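Local coordinates for hypothetical protein Atu2327 (Agrobacterium tumefaciens, PDB 2O8I) that probably acts as an OHCU decarboxylase, the ureide-pathway enzyme that turns 2-oxo-4-hydroxy-4-carboxy-5-ureidoimidazoline into (S)-allantoin, at residues Ala9-His17 / Ala154-Leu162. Sequence-based numbering, arbitrary orientation.
Sequences ARFGGVFEH and AWLRLASML
In this all-helical OHCU decarboxylase fold, the turn that leaves helix 4-11 packs against the C-terminal part of helix 139-161, with Val-14 and Arg-157 the two largest contributors. A type I beta turn, Phe-11 to Val-14, brings the valine up to the helix, where its two methyls divide the work. CG1, anti to the backbone N (chi1 165°), rests on Ala-154 CB at 3.6 Å and also touches Leu-158 CD1. CG2 meets Leu-158 CD2 and, three residues further along the helix, the methyl CE of selenomethionine Met-161, 3.9 Å away. Leu-158 CD2 then reaches on to Phe-11 CD1 (3.8 Å), the leucine crossing the phenylalanine at about a right angle, while Leu-162 CD1 approaches the neighbouring ring atom, Phe-11 CE1. At the other end, Phe-15 sets CE1 and CZ against Ala-154 CB, each at 3.7 Å, and its ring also meets that of Phe-48.

The polar part belongs to Arg-157. Its chain runs extended from CG to NE and presents the guanidinium end-on to Glu-16, the two terminal nitrogens, NH1 and NH2, converging on one oxygen: OE1 lies 2.7 Å from NH2 and 2.8 Å from NH1. That oxygen is met nearly along its C-O axis but sits 17° out of the guanidinium plane. With both nitrogens on one oxygen and the carboxylate and guanidinium planes 66° apart, this is neither a flat nor a two-oxygen pair. NH1 also makes a weak bond to Val-14 O at 3.1 Å. On the NE side, Glu-75 of the second subunit forms another salt bridge. Two carboxylates, one from each subunit, thus hold the orientation of the guanidinium, and through it the turn after helix 4-11 is linked to helix 139-161 and to the dimer partner.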
ATOM      1  N   ALA A   9       8.075  -0.399  14.369  1.00 29.87           N
ATOM      2  CA  ALA A   9       6.765  -0.776  14.008  1.00 29.34           C
ATOM      3  C   ALA A   9       5.858   0.266  13.350  1.00 30.85           C
ATOM      4  O   ALA A   9       5.513   0.093  12.199  1.00 32.60           O
ATOM      5  CB  ALA A   9       6.046  -1.419  15.169  1.00 28.31           C
ATOM      6  N   ARG A  10       5.494   1.394  13.939  1.00 31.55           N
ATOM      7  CA  ARG A  10       5.977   2.726  13.734  1.00 29.86           C
ATOM      8  C   ARG A  10       6.428   3.284  12.413  1.00 29.35           C
ATOM      9  O   ARG A  10       5.616   3.864  11.688  1.00 27.84           O
ATOM     10  CB  ARG A  10       6.461   3.469  14.937  1.00 31.94           C
ATOM     11  CG  ARG A  10       5.568   4.629  15.179  1.00 30.81           C
ATOM     12  CD  ARG A  10       4.834   4.394  16.374  1.00 28.50           C
ATOM     13  NE  ARG A  10       5.194   5.252  17.499  1.00 33.25           N
ATOM     14  CZ  ARG A  10       4.936   6.573  17.701  1.00 32.61           C
ATOM     15  NH1 ARG A  10       4.408   7.384  16.778  1.00 29.08           N
ATOM     16  NH2 ARG A  10       5.270   7.097  18.892  1.00 28.71           N
ATOM     17  N   PHE A  11       7.721   3.142  12.122  1.00 28.10           N
ATOM     18  CA  PHE A  11       8.310   3.879  11.049  1.00 27.76           C
ATOM     19  C   PHE A  11       8.953   2.897  10.072  1.00 29.05           C
ATOM     20  O   PHE A  11       9.529   3.305   9.067  1.00 29.42           O
ATOM     21  CB  PHE A  11       9.321   4.891  11.577  1.00 28.15           C
ATOM     22  CG  PHE A  11       8.781   5.822  12.655  1.00 28.07           C
ATOM     23  CD1 PHE A  11       7.733   6.698  12.390  1.00 28.23           C
ATOM     24  CD2 PHE A  11       9.342   5.829  13.927  1.00 25.79           C
ATOM     25  CE1 PHE A  11       7.245   7.574  13.405  1.00 28.95           C
ATOM     26  CE2 PHE A  11       8.866   6.680  14.938  1.00 26.89           C
ATOM     27  CZ  PHE A  11       7.821   7.565  14.671  1.00 28.59           C
ATOM     28  N   GLY A  12       8.842   1.597  10.350  1.00 29.67           N
ATOM     29  CA  GLY A  12       9.305   0.571   9.425  1.00 31.44           C
ATOM     30  C   GLY A  12       8.733   0.634   8.006  1.00 33.33           C
ATOM     31  O   GLY A  12       9.434   0.271   7.065  1.00 33.46           O
ATOM     32  N   GLY A  13       7.469   1.089   7.862  1.00 34.15           N
ATOM     33  CA  GLY A  13       6.792   1.177   6.582  1.00 34.01           C
ATOM     34  C   GLY A  13       6.941   2.506   5.855  1.00 34.90           C
ATOM     35  O   GLY A  13       6.412   2.674   4.757  1.00 35.79           O
ATOM     36  N   VAL A  14       7.605   3.481   6.446  1.00 34.35           N
ATOM     37  CA  VAL A  14       7.630   4.803   5.827  1.00 35.18           C
ATOM     38  C   VAL A  14       8.376   4.709   4.482  1.00 36.04           C
ATOM     39  O   VAL A  14       8.039   5.377   3.502  1.00 37.41           O
ATOM     40  CB  VAL A  14       8.265   5.876   6.798  1.00 35.30           C
ATOM     41  CG1 VAL A  14       8.651   7.162   6.065  1.00 32.89           C
ATOM     42  CG2 VAL A  14       7.321   6.166   7.952  1.00 33.63           C
ATOM     43  N   PHE A  15       9.424   3.910   4.465  1.00 36.37           N
ATOM     44  CA  PHE A  15      10.017   3.440   3.241  1.00 36.25           C
ATOM     45  C   PHE A  15       9.412   2.059   3.127  1.00 36.46           C
ATOM     46  O   PHE A  15       9.668   1.167   3.928  1.00 36.34           O
ATOM     47  CB  PHE A  15      11.564   3.403   3.345  1.00 36.61           C
ATOM     48  CG  PHE A  15      12.192   4.768   3.345  1.00 34.84           C
ATOM     49  CD1 PHE A  15      12.164   5.565   4.474  1.00 37.46           C
ATOM     50  CD2 PHE A  15      12.751   5.282   2.219  1.00 36.13           C
ATOM     51  CE1 PHE A  15      12.728   6.873   4.488  1.00 35.11           C
ATOM     52  CE2 PHE A  15      13.306   6.568   2.202  1.00 37.38           C
ATOM     53  CZ  PHE A  15      13.294   7.358   3.357  1.00 38.38           C
ATOM     54  N   GLU A  16       8.569   1.911   2.126  1.00 36.98           N
ATOM     55  CA  GLU A  16       7.744   0.761   1.976  1.00 37.53           C
ATOM     56  C   GLU A  16       8.539  -0.543   2.026  1.00 37.81           C
ATOM     57  O   GLU A  16       9.579  -0.635   1.411  1.00 37.82           O
ATOM     58  CB  GLU A  16       6.979   0.898   0.666  1.00 37.56           C
ATOM     59  CG  GLU A  16       5.818  -0.023   0.625  1.00 39.08           C
ATOM     60  CD  GLU A  16       4.559   0.642   1.089  1.00 39.98           C
ATOM     61  OE1 GLU A  16       4.530   1.866   1.199  1.00 41.84           O
ATOM     62  OE2 GLU A  16       3.582  -0.048   1.300  1.00 41.88           O
ATOM     63  N   HIS A  17       8.046  -1.534   2.777  1.00 38.90           N
ATOM     64  CA  HIS A  17       8.707  -2.826   2.921  1.00 39.59           C
ATOM     65  C   HIS A  17      10.196  -2.699   3.253  1.00 40.79           C
ATOM     66  O   HIS A  17      10.966  -3.659   3.041  1.00 42.07           O
ATOM     67  CB  HIS A  17       8.490  -3.722   1.685  1.00 40.26           C
ATOM     68  CG  HIS A  17       7.041  -3.979   1.375  1.00 41.77           C
ATOM     69  ND1 HIS A  17       6.394  -3.367   0.330  1.00 44.09           N
ATOM     70  CD2 HIS A  17       6.103  -4.733   2.002  1.00 42.74           C
ATOM     71  CE1 HIS A  17       5.121  -3.733   0.317  1.00 45.57           C
ATOM     72  NE2 HIS A  17       4.916  -4.560   1.323  1.00 42.81           N
ATOM     73  N   ALA A 154       8.224   9.766   1.850  1.00 33.30           N
ATOM     74  CA  ALA A 154       8.527   9.534   3.261  1.00 32.51           C
ATOM     75  C   ALA A 154       8.079  10.745   4.062  1.00 31.69           C
ATOM     76  O   ALA A 154       7.397  10.607   5.111  1.00 31.09           O
ATOM     77  CB  ALA A 154      10.057   9.225   3.498  1.00 32.57           C
ATOM     78  N   TRP A 155       8.407  11.922   3.542  1.00 30.04           N
ATOM     79  CA  TRP A 155       8.038  13.143   4.211  1.00 30.16           C
ATOM     80  C   TRP A 155       6.532  13.259   4.327  1.00 30.41           C
ATOM     81  O   TRP A 155       5.987  13.552   5.412  1.00 31.07           O
ATOM     82  CB  TRP A 155       8.626  14.389   3.507  1.00 30.48           C
ATOM     83  CG  TRP A 155       7.936  15.641   3.935  1.00 28.31           C
ATOM     84  CD1 TRP A 155       6.987  16.331   3.244  1.00 28.53           C
ATOM     85  CD2 TRP A 155       8.083  16.296   5.176  1.00 27.08           C
ATOM     86  NE1 TRP A 155       6.549  17.410   3.972  1.00 26.91           N
ATOM     87  CE2 TRP A 155       7.206  17.410   5.169  1.00 27.82           C
ATOM     88  CE3 TRP A 155       8.897  16.076   6.288  1.00 28.46           C
ATOM     89  CZ2 TRP A 155       7.111  18.300   6.237  1.00 28.77           C
ATOM     90  CZ3 TRP A 155       8.799  16.949   7.358  1.00 29.31           C
ATOM     91  CH2 TRP A 155       7.905  18.055   7.325  1.00 29.38           C
ATOM     92  N   LEU A 156       5.853  13.045   3.208  1.00 30.16           N
ATOM     93  CA  LEU A 156       4.403  13.162   3.178  1.00 30.48           C
ATOM     94  C   LEU A 156       3.749  12.167   4.140  1.00 29.83           C
ATOM     95  O   LEU A 156       2.779  12.507   4.841  1.00 30.01           O
ATOM     96  CB  LEU A 156       3.857  12.967   1.747  1.00 30.71           C
ATOM     97  CG  LEU A 156       4.243  14.041   0.715  1.00 30.85           C
ATOM     98  CD1 LEU A 156       3.894  13.532  -0.685  1.00 29.73           C
ATOM     99  CD2 LEU A 156       3.534  15.385   1.016  1.00 27.59           C
ATOM    100  N   ARG A 157       4.282  10.953   4.187  1.00 28.70           N
ATOM    101  CA  ARG A 157       3.750   9.957   5.125  1.00 28.56           C
ATOM    102  C   ARG A 157       3.900  10.411   6.566  1.00 27.51           C
ATOM    103  O   ARG A 157       2.886  10.526   7.284  1.00 27.28           O
ATOM    104  CB  ARG A 157       4.371   8.592   4.889  1.00 28.40           C
ATOM    105  CG  ARG A 157       3.944   8.060   3.526  1.00 30.90           C
ATOM    106  CD  ARG A 157       4.765   6.887   3.134  1.00 35.82           C
ATOM    107  NE  ARG A 157       4.144   6.192   2.028  1.00 38.83           N
ATOM    108  CZ  ARG A 157       4.464   4.961   1.653  1.00 41.56           C
ATOM    109  NH1 ARG A 157       5.386   4.284   2.339  1.00 42.42           N
ATOM    110  NH2 ARG A 157       3.853   4.405   0.602  1.00 40.50           N
ATOM    111  N   LEU A 158       5.142  10.722   6.950  1.00 26.67           N
ATOM    112  CA  LEU A 158       5.462  11.251   8.284  1.00 25.90           C
ATOM    113  C   LEU A 158       4.680  12.489   8.676  1.00 26.16           C
ATOM    114  O   LEU A 158       4.187  12.554   9.800  1.00 26.01           O
ATOM    115  CB  LEU A 158       6.944  11.492   8.424  1.00 25.17           C
ATOM    116  CG  LEU A 158       7.732  10.182   8.519  1.00 25.04           C
ATOM    117  CD1 LEU A 158       9.183  10.447   8.164  1.00 22.06           C
ATOM    118  CD2 LEU A 158       7.582   9.579   9.916  1.00 23.51           C
ATOM    119  N   ALA A 159       4.509  13.436   7.743  1.00 26.35           N
ATOM    120  CA  ALA A 159       3.658  14.600   7.991  1.00 26.54           C
ATOM    121  C   ALA A 159       2.185  14.278   8.329  1.00 27.27           C
ATOM    122  O   ALA A 159       1.523  15.073   8.985  1.00 27.45           O
ATOM    123  CB  ALA A 159       3.746  15.582   6.853  1.00 25.90           C
ATOM    124  N   SER A 160       1.651  13.139   7.891  1.00 28.63           N
ATOM    125  CA  SER A 160       0.276  12.792   8.283  1.00 29.82           C
ATOM    126  C   SER A 160       0.212  12.159   9.684  1.00 30.40           C
ATOM    127  O   SER A 160      -0.830  12.217  10.340  1.00 30.50           O
ATOM    128  CB  SER A 160      -0.417  11.891   7.252  1.00 29.74           C
ATOM    129  OG  SER A 160       0.256  10.637   7.130  1.00 32.19           O
HETATM  130  N   MSE A 161       1.324  11.581  10.128  1.00 30.76           N
HETATM  131  CA  MSE A 161       1.395  10.862  11.374  1.00 34.60           C
HETATM  132  C   MSE A 161       1.922  11.668  12.555  1.00 31.10           C
HETATM  133  O   MSE A 161       1.805  11.219  13.681  1.00 30.92           O
HETATM  134  CB  MSE A 161       2.390   9.748  11.239  1.00 33.67           C
HETATM  135  CG  MSE A 161       1.959   8.512  10.561  1.00 37.85           C
HETATM  136 SE   MSE A 161       3.693   7.601  10.190  1.00 51.04          SE
HETATM  137  CE  MSE A 161       3.753   7.728   8.243  1.00 42.67           C
ATOM    138  N   LEU A 162       2.562  12.805  12.302  1.00 29.09           N
ATOM    139  CA  LEU A 162       3.379  13.464  13.322  1.00 27.21           C
ATOM    140  C   LEU A 162       3.202  14.972  13.233  1.00 27.32           C
ATOM    141  O   LEU A 162       2.874  15.458  12.173  1.00 27.52           O
ATOM    142  CB  LEU A 162       4.855  13.084  13.110  1.00 25.36           C
ATOM    143  CG  LEU A 162       5.311  11.666  13.480  1.00 22.02           C
ATOM    144  CD1 LEU A 162       6.761  11.430  13.249  1.00 13.92           C
ATOM    145  CD2 LEU A 162       4.985  11.313  14.904  1.00 20.59           C
TER